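Local coordinates for protein squalene synthase HpnC (Alicyclobacillus acidocaldarius subsp. acidocaldarius, PDB 4HD1) that probably takes part in joining prenyl diphosphates on the way to squalene, as an all-helical member of the squalene/phytoene synthase family, at residues C18-T22 with F44-Y48; F50-V54 with F106-I110; R65-D70 with N113-Q117; D137-R141 with A155-D159. All blocks are in the same frame, centred on the assembly; numbering follows the deposited sequence.

Contact 1 (C18-T22 with F44-Y48). With SO4 (sulfate ion), chain B.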
loop_
_atom_site.group_PDB
_atom_site.type_symbol
_atom_site.label_atom_id
_atom_site.label_comp_id
_atom_site.label_asym_id
_atom_site.label_seq_id
_atom_site.Cartn_x
_atom_site.Cartn_y
_atom_site.Cartn_z
ATOM N N CYS A 18 -2.596 -15.629 -11.054
ATOM C CA CYS A 18 -2.155 -14.599 -10.117
ATOM C C CYS A 18 -0.857 -13.946 -10.565
ATOM O O CYS A 18 -0.715 -12.727 -10.485
ATOM C CB CYS A 18 -1.991 -15.181 -8.725
ATOM S SG CYS A 18 -3.568 -15.647 -7.990
ATOM N N ARG A 19 0.069 -14.758 -11.065
ATOM C CA ARG A 19 1.351 -14.265 -11.565
ATOM C C ARG A 19 1.187 -13.347 -12.775
ATOM O O ARG A 19 1.812 -12.280 -12.834
ATOM C CB ARG A 19 2.272 -15.435 -11.903
ATOM C CG ARG A 19 3.669 -15.034 -12.334
ATOM C CD ARG A 19 4.409 -16.259 -12.822
ATOM N NE ARG A 19 5.821 -15.997 -13.059
ATOM C CZ ARG A 19 6.340 -15.644 -14.232
ATOM N NH1 ARG A 19 5.564 -15.498 -15.297
ATOM N NH2 ARG A 19 7.645 -15.435 -14.338
ATOM N N ARG A 20 0.354 -13.768 -13.728
ATOM C CA ARG A 20 0.018 -12.953 -14.906
ATOM C C ARG A 20 -0.631 -11.627 -14.527
ATOM O O ARG A 20 -0.197 -10.570 -14.989
ATOM C CB ARG A 20 -0.923 -13.710 -15.847
ATOM C CG ARG A 20 -0.255 -14.312 -17.070
ATOM C CD ARG A 20 -1.238 -14.457 -18.231
ATOM N NE ARG A 20 -2.407 -15.270 -17.887
ATOM C CZ ARG A 20 -3.616 -14.788 -17.600
ATOM N NH1 ARG A 20 -3.853 -13.481 -17.616
ATOM N NH2 ARG A 20 -4.601 -15.620 -17.295
ATOM N N LEU A 21 -1.674 -11.695 -13.697
ATOM C CA LEU A 21 -2.409 -10.506 -13.265
ATOM C C LEU A 21 -1.466 -9.543 -12.562
ATOM O O LEU A 21 -1.531 -8.329 -12.780
ATOM C CB LEU A 21 -3.585 -10.871 -12.346
ATOM C CG LEU A 21 -4.687 -11.816 -12.871
ATOM C CD1 LEU A 21 -5.684 -12.165 -11.765
ATOM C CD2 LEU A 21 -5.404 -11.293 -14.120
ATOM N N THR A 22 -0.574 -10.094 -11.739
ATOM C CA THR A 22 0.386 -9.294 -10.995
ATOM C C THR A 22 1.408 -8.622 -11.912
ATOM O O THR A 22 1.560 -7.395 -11.871
ATOM C CB THR A 22 1.071 -10.119 -9.884
ATOM O OG1 THR A 22 0.090 -10.485 -8.903
ATOM C CG2 THR A 22 2.195 -9.325 -9.216
ATOM N N PHE A 44 3.334 -13.957 -2.855
ATOM C CA PHE A 44 3.364 -12.567 -3.306
ATOM C C PHE A 44 2.392 -12.369 -4.483
ATOM O O PHE A 44 1.623 -11.403 -4.490
ATOM C CB PHE A 44 4.798 -12.102 -3.617
ATOM C CG PHE A 44 5.514 -11.524 -2.420
ATOM C CD1 PHE A 44 5.910 -12.339 -1.359
ATOM C CD2 PHE A 44 5.769 -10.156 -2.336
ATOM C CE1 PHE A 44 6.554 -11.802 -0.247
ATOM C CE2 PHE A 44 6.414 -9.610 -1.231
ATOM C CZ PHE A 44 6.804 -10.436 -0.186
ATOM N N TYR A 45 2.394 -13.307 -5.438
ATOM C CA TYR A 45 1.528 -13.214 -6.607
ATOM C C TYR A 45 0.053 -13.248 -6.234
ATOM O O TYR A 45 -0.733 -12.465 -6.774
ATOM C CB TYR A 45 1.850 -14.291 -7.651
ATOM C CG TYR A 45 3.233 -14.177 -8.253
ATOM C CD1 TYR A 45 3.696 -12.965 -8.774
ATOM C CD2 TYR A 45 4.079 -15.283 -8.317
ATOM C CE1 TYR A 45 4.962 -12.858 -9.328
ATOM C CE2 TYR A 45 5.351 -15.186 -8.872
ATOM C CZ TYR A 45 5.789 -13.971 -9.373
ATOM O OH TYR A 45 7.050 -13.864 -9.922
ATOM N N SER A 46 -0.325 -14.119 -5.301
ATOM C CA SER A 46 -1.738 -14.210 -4.914
ATOM C C SER A 46 -2.208 -13.001 -4.093
ATOM O O SER A 46 -3.344 -12.544 -4.250
ATOM C CB SER A 46 -2.040 -15.515 -4.178
ATOM O OG SER A 46 -1.295 -15.605 -2.980
ATOM N N VAL A 47 -1.339 -12.480 -3.228
ATOM C CA VAL A 47 -1.682 -11.302 -2.435
ATOM C C VAL A 47 -1.780 -10.071 -3.330
ATOM O O VAL A 47 -2.719 -9.276 -3.208
ATOM C CB VAL A 47 -0.694 -11.077 -1.281
ATOM C CG1 VAL A 47 -0.904 -9.709 -0.650
ATOM C CG2 VAL A 47 -0.866 -12.174 -0.241
ATOM N N TYR A 48 -0.828 -9.935 -4.248
ATOM C CA TYR A 48 -0.852 -8.815 -5.179
ATOM C C TYR A 48 -1.994 -8.881 -6.188
ATOM O O TYR A 48 -2.583 -7.838 -6.500
ATOM C CB TYR A 48 0.512 -8.604 -5.833
ATOM C CG TYR A 48 1.415 -7.762 -4.962
ATOM C CD1 TYR A 48 1.438 -6.371 -5.089
ATOM C CD2 TYR A 48 2.218 -8.343 -3.977
ATOM C CE1 TYR A 48 2.253 -5.589 -4.280
ATOM C CE2 TYR A 48 3.039 -7.568 -3.163
ATOM C CZ TYR A 48 3.054 -6.195 -3.322
ATOM O OH TYR A 48 3.858 -5.418 -2.523
HETATM S S SO4 B . 8.778 -16.702 -10.839
HETATM O O1 SO4 B . 9.644 -17.849 -10.450
HETATM O O2 SO4 B . 7.397 -17.177 -11.166
HETATM O O3 SO4 B . 8.634 -15.718 -9.730
HETATM O O4 SO4 B . 9.464 -16.062 -12.011
#

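Contact 2 (F50-V54 with F106-I110)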
loop_
_atom_site.group_PDB
_atom_site.type_symbol
_atom_site.label_atom_id
_atom_site.label_comp_id
_atom_site.label_asym_id
_atom_site.label_seq_id
_atom_site.Cartn_x
_atom_site.Cartn_y
_atom_site.Cartn_z
ATOM N N PHE A 50 -4.855 -10.153 -5.462
ATOM C CA PHE A 50 -5.949 -9.660 -4.628
ATOM C C PHE A 50 -6.013 -8.121 -4.597
ATOM O O PHE A 50 -7.093 -7.548 -4.741
ATOM C CB PHE A 50 -5.878 -10.232 -3.206
ATOM C CG PHE A 50 -6.836 -9.570 -2.248
ATOM C CD1 PHE A 50 -8.136 -10.054 -2.093
ATOM C CD2 PHE A 50 -6.450 -8.443 -1.526
ATOM C CE1 PHE A 50 -9.023 -9.437 -1.226
ATOM C CE2 PHE A 50 -7.334 -7.818 -0.663
ATOM C CZ PHE A 50 -8.622 -8.317 -0.513
ATOM N N CYS A 51 -4.870 -7.461 -4.409
ATOM C CA CYS A 51 -4.818 -5.991 -4.388
ATOM C C CYS A 51 -5.187 -5.378 -5.743
ATOM O O CYS A 51 -5.859 -4.352 -5.797
ATOM C CB CYS A 51 -3.440 -5.486 -3.952
ATOM S SG CYS A 51 -2.952 -5.986 -2.289
ATOM N N ARG A 52 -4.739 -6.010 -6.829
ATOM C CA ARG A 52 -5.120 -5.596 -8.176
ATOM C C ARG A 52 -6.646 -5.595 -8.317
ATOM O O ARG A 52 -7.220 -4.675 -8.898
ATOM C CB ARG A 52 -4.487 -6.508 -9.235
ATOM C CG ARG A 52 -4.885 -6.164 -10.667
ATOM C CD ARG A 52 -5.011 -7.400 -11.546
ATOM N NE ARG A 52 -5.763 -7.118 -12.769
ATOM C CZ ARG A 52 -5.229 -6.963 -13.980
ATOM N NH1 ARG A 52 -3.916 -7.073 -14.161
ATOM N NH2 ARG A 52 -6.014 -6.703 -15.018
ATOM N N GLY A 53 -7.285 -6.628 -7.771
ATOM C CA GLY A 53 -8.741 -6.754 -7.795
ATOM C C GLY A 53 -9.431 -5.581 -7.125
ATOM O O GLY A 53 -10.436 -5.090 -7.624
ATOM N N VAL A 54 -8.887 -5.125 -5.997
ATOM C CA VAL A 54 -9.432 -3.947 -5.312
ATOM C C VAL A 54 -9.175 -2.665 -6.120
ATOM O O VAL A 54 -10.057 -1.810 -6.219
ATOM C CB VAL A 54 -8.906 -3.789 -3.861
ATOM C CG1 VAL A 54 -9.725 -2.745 -3.104
ATOM C CG2 VAL A 54 -8.945 -5.117 -3.115
ATOM N N PHE A 106 -6.866 -7.978 4.689
ATOM C CA PHE A 106 -7.605 -8.078 3.430
ATOM C C PHE A 106 -8.862 -7.206 3.455
ATOM O O PHE A 106 -9.109 -6.450 2.509
ATOM C CB PHE A 106 -7.971 -9.527 3.126
ATOM C CG PHE A 106 -6.788 -10.395 2.821
ATOM C CD1 PHE A 106 -6.221 -10.400 1.551
ATOM C CD2 PHE A 106 -6.241 -11.214 3.801
ATOM C CE1 PHE A 106 -5.125 -11.201 1.268
ATOM C CE2 PHE A 106 -5.151 -12.020 3.522
ATOM C CZ PHE A 106 -4.590 -12.014 2.253
ATOM N N LEU A 107 -9.632 -7.307 4.541
ATOM C CA LEU A 107 -10.824 -6.474 4.745
ATOM C C LEU A 107 -10.495 -4.979 4.801
ATOM O O LEU A 107 -11.318 -4.154 4.432
ATOM C CB LEU A 107 -11.571 -6.880 6.022
ATOM C CG LEU A 107 -12.213 -8.267 6.110
ATOM C CD1 LEU A 107 -12.634 -8.559 7.544
ATOM C CD2 LEU A 107 -13.400 -8.403 5.168
ATOM N N ARG A 108 -9.298 -4.635 5.263
ATOM C CA ARG A 108 -8.892 -3.231 5.338
ATOM C C ARG A 108 -8.538 -2.652 3.975
ATOM O O ARG A 108 -8.830 -1.490 3.694
ATOM C CB ARG A 108 -7.758 -3.034 6.338
ATOM C CG ARG A 108 -8.270 -3.052 7.759
ATOM C CD ARG A 108 -7.182 -2.781 8.773
ATOM N NE ARG A 108 -7.777 -2.499 10.076
ATOM C CZ ARG A 108 -7.087 -2.318 11.197
ATOM N NH1 ARG A 108 -5.762 -2.391 11.193
ATOM N NH2 ARG A 108 -7.726 -2.067 12.330
ATOM N N LEU A 109 -7.928 -3.473 3.130
ATOM C CA LEU A 109 -7.612 -3.067 1.766
ATOM C C LEU A 109 -8.876 -2.818 0.957
ATOM O O LEU A 109 -8.905 -1.919 0.113
ATOM C CB LEU A 109 -6.744 -4.118 1.080
ATOM C CG LEU A 109 -5.295 -4.091 1.549
ATOM C CD1 LEU A 109 -4.615 -5.411 1.222
ATOM C CD2 LEU A 109 -4.550 -2.900 0.948
ATOM N N ILE A 110 -9.903 -3.629 1.224
ATOM C CA ILE A 110 -11.231 -3.471 0.624
ATOM C C ILE A 110 -11.860 -2.168 1.113
ATOM O O ILE A 110 -12.384 -1.389 0.319
ATOM C CB ILE A 110 -12.145 -4.688 0.929
ATOM C CG1 ILE A 110 -11.710 -5.894 0.087
ATOM C CG2 ILE A 110 -13.616 -4.359 0.679
ATOM C CD1 ILE A 110 -12.389 -7.196 0.450
#

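Contact 3 (R65-D70 with N113-Q117)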
loop_
_atom_site.group_PDB
_atom_site.type_symbol
_atom_site.label_atom_id
_atom_site.label_comp_id
_atom_site.label_asym_id
_atom_site.label_seq_id
_atom_site.Cartn_x
_atom_site.Cartn_y
_atom_site.Cartn_z
ATOM N N ARG A 65 -19.811 0.512 -7.286
ATOM C CA ARG A 65 -18.580 0.276 -6.538
ATOM C C ARG A 65 -18.839 -0.490 -5.253
ATOM O O ARG A 65 -18.237 -1.536 -5.014
ATOM C CB ARG A 65 -17.901 1.595 -6.185
ATOM C CG ARG A 65 -16.863 2.069 -7.186
ATOM C CD ARG A 65 -15.630 2.534 -6.430
ATOM N NE ARG A 65 -15.022 3.729 -7.020
ATOM C CZ ARG A 65 -13.933 4.331 -6.544
ATOM N NH1 ARG A 65 -13.303 3.855 -5.475
ATOM N NH2 ARG A 65 -13.460 5.412 -7.167
HETATM N N MSE A 66 -19.753 0.037 -4.442
HETATM C CA MSE A 66 -20.086 -0.548 -3.150
HETATM C C MSE A 66 -20.560 -1.991 -3.266
HETATM O O MSE A 66 -20.130 -2.847 -2.493
HETATM C CB MSE A 66 -21.125 0.312 -2.429
HETATM C CG MSE A 66 -20.568 1.636 -1.944
HETATM SE SE MSE A 66 -19.024 1.371 -0.789
HETATM C CE MSE A 66 -19.955 0.469 0.674
ATOM N N ALA A 67 -21.428 -2.255 -4.241
ATOM C CA ALA A 67 -21.949 -3.602 -4.479
ATOM C C ALA A 67 -20.857 -4.542 -4.991
ATOM O O ALA A 67 -20.784 -5.700 -4.568
ATOM C CB ALA A 67 -23.126 -3.560 -5.443
ATOM N N ALA A 68 -20.013 -4.032 -5.889
ATOM C CA ALA A 68 -18.866 -4.778 -6.416
ATOM C C ALA A 68 -17.889 -5.152 -5.298
ATOM O O ALA A 68 -17.435 -6.299 -5.216
ATOM C CB ALA A 68 -18.159 -3.974 -7.505
ATOM N N LEU A 69 -17.591 -4.182 -4.435
ATOM C CA LEU A 69 -16.696 -4.387 -3.298
ATOM C C LEU A 69 -17.282 -5.358 -2.284
ATOM O O LEU A 69 -16.549 -6.167 -1.712
ATOM C CB LEU A 69 -16.361 -3.059 -2.613
ATOM C CG LEU A 69 -15.414 -2.090 -3.323
ATOM C CD1 LEU A 69 -15.381 -0.785 -2.554
ATOM C CD2 LEU A 69 -14.009 -2.662 -3.473
ATOM N N ASP A 70 -18.596 -5.270 -2.070
ATOM C CA ASP A 70 -19.317 -6.212 -1.210
ATOM C C ASP A 70 -19.214 -7.640 -1.740
ATOM O O ASP A 70 -19.011 -8.577 -0.968
ATOM C CB ASP A 70 -20.793 -5.814 -1.069
ATOM C CG ASP A 70 -21.003 -4.616 -0.149
ATOM O OD1 ASP A 70 -20.010 -3.975 0.276
ATOM O OD2 ASP A 70 -22.178 -4.309 0.146
ATOM N N ASN A 113 -10.644 1.304 -0.377
ATOM C CA ASN A 113 -11.367 1.730 -1.567
ATOM C C ASN A 113 -12.638 2.523 -1.207
ATOM O O ASN A 113 -12.930 3.546 -1.832
ATOM C CB ASN A 113 -11.689 0.508 -2.436
ATOM C CG ASN A 113 -12.256 0.878 -3.794
ATOM O OD1 ASN A 113 -13.359 1.419 -3.902
ATOM N ND2 ASN A 113 -11.510 0.560 -4.844
ATOM N N ARG A 114 -13.374 2.065 -0.193
ATOM C CA ARG A 114 -14.558 2.788 0.295
ATOM C C ARG A 114 -14.177 4.134 0.913
ATOM O O ARG A 114 -14.921 5.105 0.776
ATOM C CB ARG A 114 -15.346 1.964 1.317
ATOM C CG ARG A 114 -15.822 0.611 0.816
ATOM C CD ARG A 114 -16.716 -0.074 1.840
ATOM N NE ARG A 114 -17.080 -1.431 1.430
ATOM C CZ ARG A 114 -16.591 -2.544 1.976
ATOM N NH1 ARG A 114 -15.710 -2.484 2.974
ATOM N NH2 ARG A 114 -16.988 -3.726 1.526
ATOM N N ARG A 115 -13.026 4.184 1.591
ATOM C CA ARG A 115 -12.523 5.428 2.186
ATOM C C ARG A 115 -12.178 6.439 1.101
ATOM O O ARG A 115 -12.459 7.627 1.244
ATOM C CB ARG A 115 -11.291 5.185 3.068
ATOM C CG ARG A 115 -11.424 4.042 4.056
ATOM C CD ARG A 115 -12.250 4.413 5.267
ATOM N NE ARG A 115 -11.390 4.950 6.316
ATOM C CZ ARG A 115 -11.546 4.690 7.608
ATOM N NH1 ARG A 115 -12.523 3.893 8.018
ATOM N NH2 ARG A 115 -10.717 5.221 8.486
ATOM N N ASP A 116 -11.575 5.954 0.017
ATOM C CA ASP A 116 -11.214 6.796 -1.120
ATOM C C ASP A 116 -12.452 7.348 -1.834
ATOM O O ASP A 116 -12.404 8.445 -2.379
ATOM C CB ASP A 116 -10.334 6.017 -2.100
ATOM C CG ASP A 116 -9.108 6.805 -2.562
ATOM O OD1 ASP A 116 -8.488 7.531 -1.751
ATOM O OD2 ASP A 116 -8.743 6.672 -3.748
ATOM N N GLN A 117 -13.554 6.595 -1.823
ATOM C CA GLN A 117 -14.819 7.046 -2.419
ATOM C C GLN A 117 -15.372 8.271 -1.704
ATOM O O GLN A 117 -15.881 9.195 -2.342
ATOM C CB GLN A 117 -15.883 5.945 -2.369
ATOM C CG GLN A 117 -15.786 4.893 -3.462
ATOM C CD GLN A 117 -16.675 3.684 -3.193
ATOM O OE1 GLN A 117 -17.892 3.808 -3.036
ATOM N NE2 GLN A 117 -16.065 2.504 -3.143
#

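Contact 4 (D137-R141 with A155-D159)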
loop_
_atom_site.group_PDB
_atom_site.type_symbol
_atom_site.label_atom_id
_atom_site.label_comp_id
_atom_site.label_asym_id
_atom_site.label_seq_id
_atom_site.Cartn_x
_atom_site.Cartn_y
_atom_site.Cartn_z
ATOM N N ASP A 137 -0.670 0.227 5.339
ATOM C CA ASP A 137 -0.315 -0.735 6.401
ATOM C C ASP A 137 -0.661 -2.206 6.108
ATOM O O ASP A 137 0.142 -3.086 6.415
ATOM C CB ASP A 137 -0.953 -0.348 7.740
ATOM C CG ASP A 137 -0.456 0.986 8.280
ATOM O OD1 ASP A 137 0.378 1.654 7.613
ATOM O OD2 ASP A 137 -0.915 1.361 9.389
ATOM N N PRO A 138 -1.857 -2.491 5.538
ATOM C CA PRO A 138 -2.170 -3.920 5.430
ATOM C C PRO A 138 -1.214 -4.725 4.534
ATOM O O PRO A 138 -1.002 -5.907 4.798
ATOM C CB PRO A 138 -3.602 -3.925 4.886
ATOM C CG PRO A 138 -4.174 -2.621 5.345
ATOM C CD PRO A 138 -3.028 -1.659 5.196
ATOM N N VAL A 139 -0.619 -4.093 3.519
ATOM C CA VAL A 139 0.341 -4.771 2.636
ATOM C C VAL A 139 1.541 -5.277 3.439
ATOM O O VAL A 139 1.914 -6.466 3.356
ATOM C CB VAL A 139 0.836 -3.850 1.502
ATOM C CG1 VAL A 139 1.714 -4.634 0.535
ATOM C CG2 VAL A 139 -0.344 -3.231 0.752
ATOM N N GLY A 140 2.132 -4.365 4.219
ATOM C CA GLY A 140 3.253 -4.668 5.096
ATOM C C GLY A 140 2.955 -5.812 6.040
ATOM O O GLY A 140 3.780 -6.710 6.212
ATOM N N ARG A 141 1.766 -5.794 6.635
ATOM C CA ARG A 141 1.344 -6.854 7.556
ATOM C C ARG A 141 1.256 -8.241 6.895
ATOM O O ARG A 141 1.692 -9.245 7.481
ATOM C CB ARG A 141 0.030 -6.469 8.239
ATOM C CG ARG A 141 0.203 -5.276 9.168
ATOM C CD ARG A 141 -1.077 -4.857 9.871
ATOM N NE ARG A 141 -0.753 -3.896 10.921
ATOM C CZ ARG A 141 -1.474 -3.693 12.021
ATOM N NH1 ARG A 141 -2.594 -4.373 12.232
ATOM N NH2 ARG A 141 -1.069 -2.803 12.916
ATOM N N ALA A 155 4.558 -5.651 13.403
ATOM C CA ALA A 155 3.502 -4.983 12.637
ATOM C C ALA A 155 3.546 -3.470 12.858
ATOM O O ALA A 155 3.432 -2.687 11.906
ATOM C CB ALA A 155 2.131 -5.542 12.999
ATOM N N ARG A 156 3.737 -3.074 14.117
ATOM C CA ARG A 156 3.815 -1.668 14.505
ATOM C C ARG A 156 4.936 -0.962 13.740
ATOM O O ARG A 156 4.734 0.117 13.192
ATOM C CB ARG A 156 4.017 -1.566 16.024
ATOM C CG ARG A 156 3.874 -0.173 16.618
ATOM C CD ARG A 156 4.165 -0.157 18.117
ATOM N NE ARG A 156 5.497 -0.672 18.470
ATOM C CZ ARG A 156 6.640 0.007 18.347
ATOM N NH1 ARG A 156 6.653 1.241 17.855
ATOM N NH2 ARG A 156 7.784 -0.555 18.709
ATOM N N LEU A 157 6.101 -1.597 13.680
ATOM C CA LEU A 157 7.246 -1.066 12.939
ATOM C C LEU A 157 7.015 -1.080 11.421
ATOM O O LEU A 157 7.411 -0.148 10.713
ATOM C CB LEU A 157 8.505 -1.864 13.288
ATOM C CG LEU A 157 8.910 -1.865 14.762
ATOM C CD1 LEU A 157 9.965 -2.930 15.013
ATOM C CD2 LEU A 157 9.417 -0.490 15.194
ATOM N N SER A 158 6.377 -2.143 10.933
ATOM C CA SER A 158 5.998 -2.247 9.524
ATOM C C SER A 158 5.082 -1.085 9.133
ATOM O O SER A 158 5.319 -0.415 8.120
ATOM C CB SER A 158 5.327 -3.596 9.243
ATOM O OG SER A 158 4.702 -3.610 7.974
ATOM N N ASP A 159 4.064 -0.832 9.958
ATOM C CA ASP A 159 3.124 0.266 9.712
ATOM C C ASP A 159 3.830 1.625 9.583
ATOM O O ASP A 159 3.479 2.426 8.706
ATOM C CB ASP A 159 2.043 0.323 10.795
ATOM C CG ASP A 159 1.165 -0.935 10.838
ATOM O OD1 ASP A 159 1.170 -1.763 9.884
ATOM O OD2 ASP A 159 0.458 -1.090 11.858
#

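Contact 1 (C18-T22 with F44-Y48)
R19 lies along the ring of Y45, both side chains pointing the same way. The contact is a CH-pi one: R19 CG sits 3.7 Å from the centroid of the Y45 ring and 9° off its normal, squarely over the face. The R19 chain reaches that place because CG is anti to the backbone N (chi1 -176°) and the chain stays extended to NE. Beyond the ring the two polar ends meet one sulfate ion. R19 NE donates to sulfate O2 at 2.7 Å, and R19 NH2 donates almost in line to O4 at 3.0 Å. Y45 OH also donates to sulfate O3, but the modelled length is too short to trust. Nearer the helix bodies, T22 CG2 comes to the ring edge, 4.0 Å from Y45 CD1, while T22 OG1 donates to C18 O of its own helix at 2.9 Å. T22 N reaches that carbonyl from the opposite face. C18 CB meets Y45 CB at 4.1 Å, and C18 SG rests on S46. S46 OG turns away to T95 on helix 87-99, the helix that also covers C18 through A88 and A91. The axes come within 8.0 Å at 61°, a close approach that the small side chains of C18 and S46 allow. Chemically, a seam of small and mixed side chains ends in an anion-binding corner, completed by A3 N, where a sulfate probably taken from the crystallisation liquor would balance the arginine charge.

Contact 2 (F50-V54 with F106-I110)
F50 to V54 runs roughly alongside F106 to I110, the helix axes 24° apart in direction and 10.3 Å apart at closest. The backbones converge toward the C-terminal ends: the CA atoms of F50 and F106 are 8.4 Å apart, those of V54 and I110 only 6.2 Å. The wider end is filled by two rings in a T-shaped pair, with centroids 5.0 Å apart and planes at 88°. F106 supplies the edge, its CD1 lying over the centre of the F50 face. F50 points its ring across the gap because CG is anti to the backbone N (chi1 170°). L109 CD1 comes to the edge of the same ring, 4.1 Å from F50 CE2, and also meets C51 SG at 3.9 Å. I110 CG1 approaches F50 CZ at 4.0 Å. At the narrow end V54 CG1 rests against the backbone, 3.4 Å from L109 O. F50 also meets Y72 of helix 65-81, whose hydroxyl bonds to F50 O, and F89 and L92 of helix 87-99. No hydrogen bond crosses between the two segments, and all six touching residues are buried, so helices 41-56 and 104-118 are held here by ring stacking and aliphatic packing, without charge.

Contact 3 (R65-D70 with N113-Q117)
R65 and Q117 run alongside one another head to tail, and both end up bonding the amide oxygen of N113. R65 NH1 donates to N113 OD1 at 2.9 Å; the oxygen lies in the guanidinium plane, but the nitrogen stands above the plane of the N113 carbonyl. Q117 NE2 gives the second bond to N113 OD1, 3.0 Å long and lying in that carbonyl plane. Two donors grip the oxygen, which probably limits how the amide can turn, and N113 presents it with CG anti to its own N (chi1 -171°). The R65 chain bends at chi2 and chi3, which carries its guanidinium round Q117; Q117 CG lies over one face, toward its rim, 3.4 Å from R65 NH1. R65 NH2 meanwhile pairs with D59, in the aspartate-rich run that in relatives binds magnesium. A leucine in place of R65 would probably leave D59 without its charged mate and N113 OD1 with one donor fewer. L69 CD1 packs against both amides, 3.3 Å from N113 OD1 and 3.4 Å from Q117 NE2. On the other flank R114, extended from CG to NE, crosses D70 at about a right angle, its NH2 making a long salt bridge to D70 OD1 at 3.3 Å; its stronger partner is E73, and NH1 pairs with E111. M66, a poorly ordered selenomethionine, lays its CE by R114 CD. The segments run antiparallel at 171° with axes 11.0 Å apart, a spacing bridged by long polar chains. R114 NE is buried without a partner in the model, so acidic neighbours probably compensate the arginine mainly through its terminal nitrogens.

Contact 4 (D137-R141 with A155-D159)
R141 grips the D159 carboxylate side-on, one nitrogen to each oxygen. R141 NE donates to D159 OD1 at 3.1 Å, while R141 NH2 meets D159 OD2 at a modelled 2.5 Å, shorter than can be relied on. Both oxygens use their syn lone pairs, and the two flat groups are nearly coplanar, 18° apart, as suits a paired, side-on grip. The arginine is extended from CG to NE, and A155 CB lies over one face of its guanidinium, 3.9 Å from NE. Against D137 the D159 carboxylate is turned differently: the side chains cross at about a right angle, yet their carboxylate planes are stacked, 3° from parallel. D137 OD2 and D159 OD2 are 3.7 Å apart, so their repulsion is probably offset by R141; D137 OD1 also bonds T163 OG1. Were R141 shortened to alanine, D159 would be likely to face D137 without a balancing charge and to be free to turn. Further along, S158 OG reaches over G140, 3.4 Å from its CA, where a beta carbon would clash with the hydroxyl. With axes 8.8 Å apart and directions at 135°, helices 137-146 and 152-172 pack as an oblique, roughly antiparallel helical hairpin, part of the all-helical fold of trans-isoprenoid synthases.

From the N terminus, contact 1 closes first, bringing helix 41-56 back against helix 12-25. The same helix then enters contact 2, and a probable hydrogen bond, L21 O to R52 NH1, joins the two contacts. Contact 2 spans the 51 residues up to helix 104-118. Contact 3 opens inside that span, on helix 65-81, and closes beyond it, farther along helix 104-118, so contacts 2 and 3 cross and tie helices 41-56, 65-81 and 104-118 into one bundle. Contact 4, last and shortest in span, closes the hairpin of helices 137-146 and 152-172. It is in series with the rest, but P138 packs on R108 and L109 of contact 2.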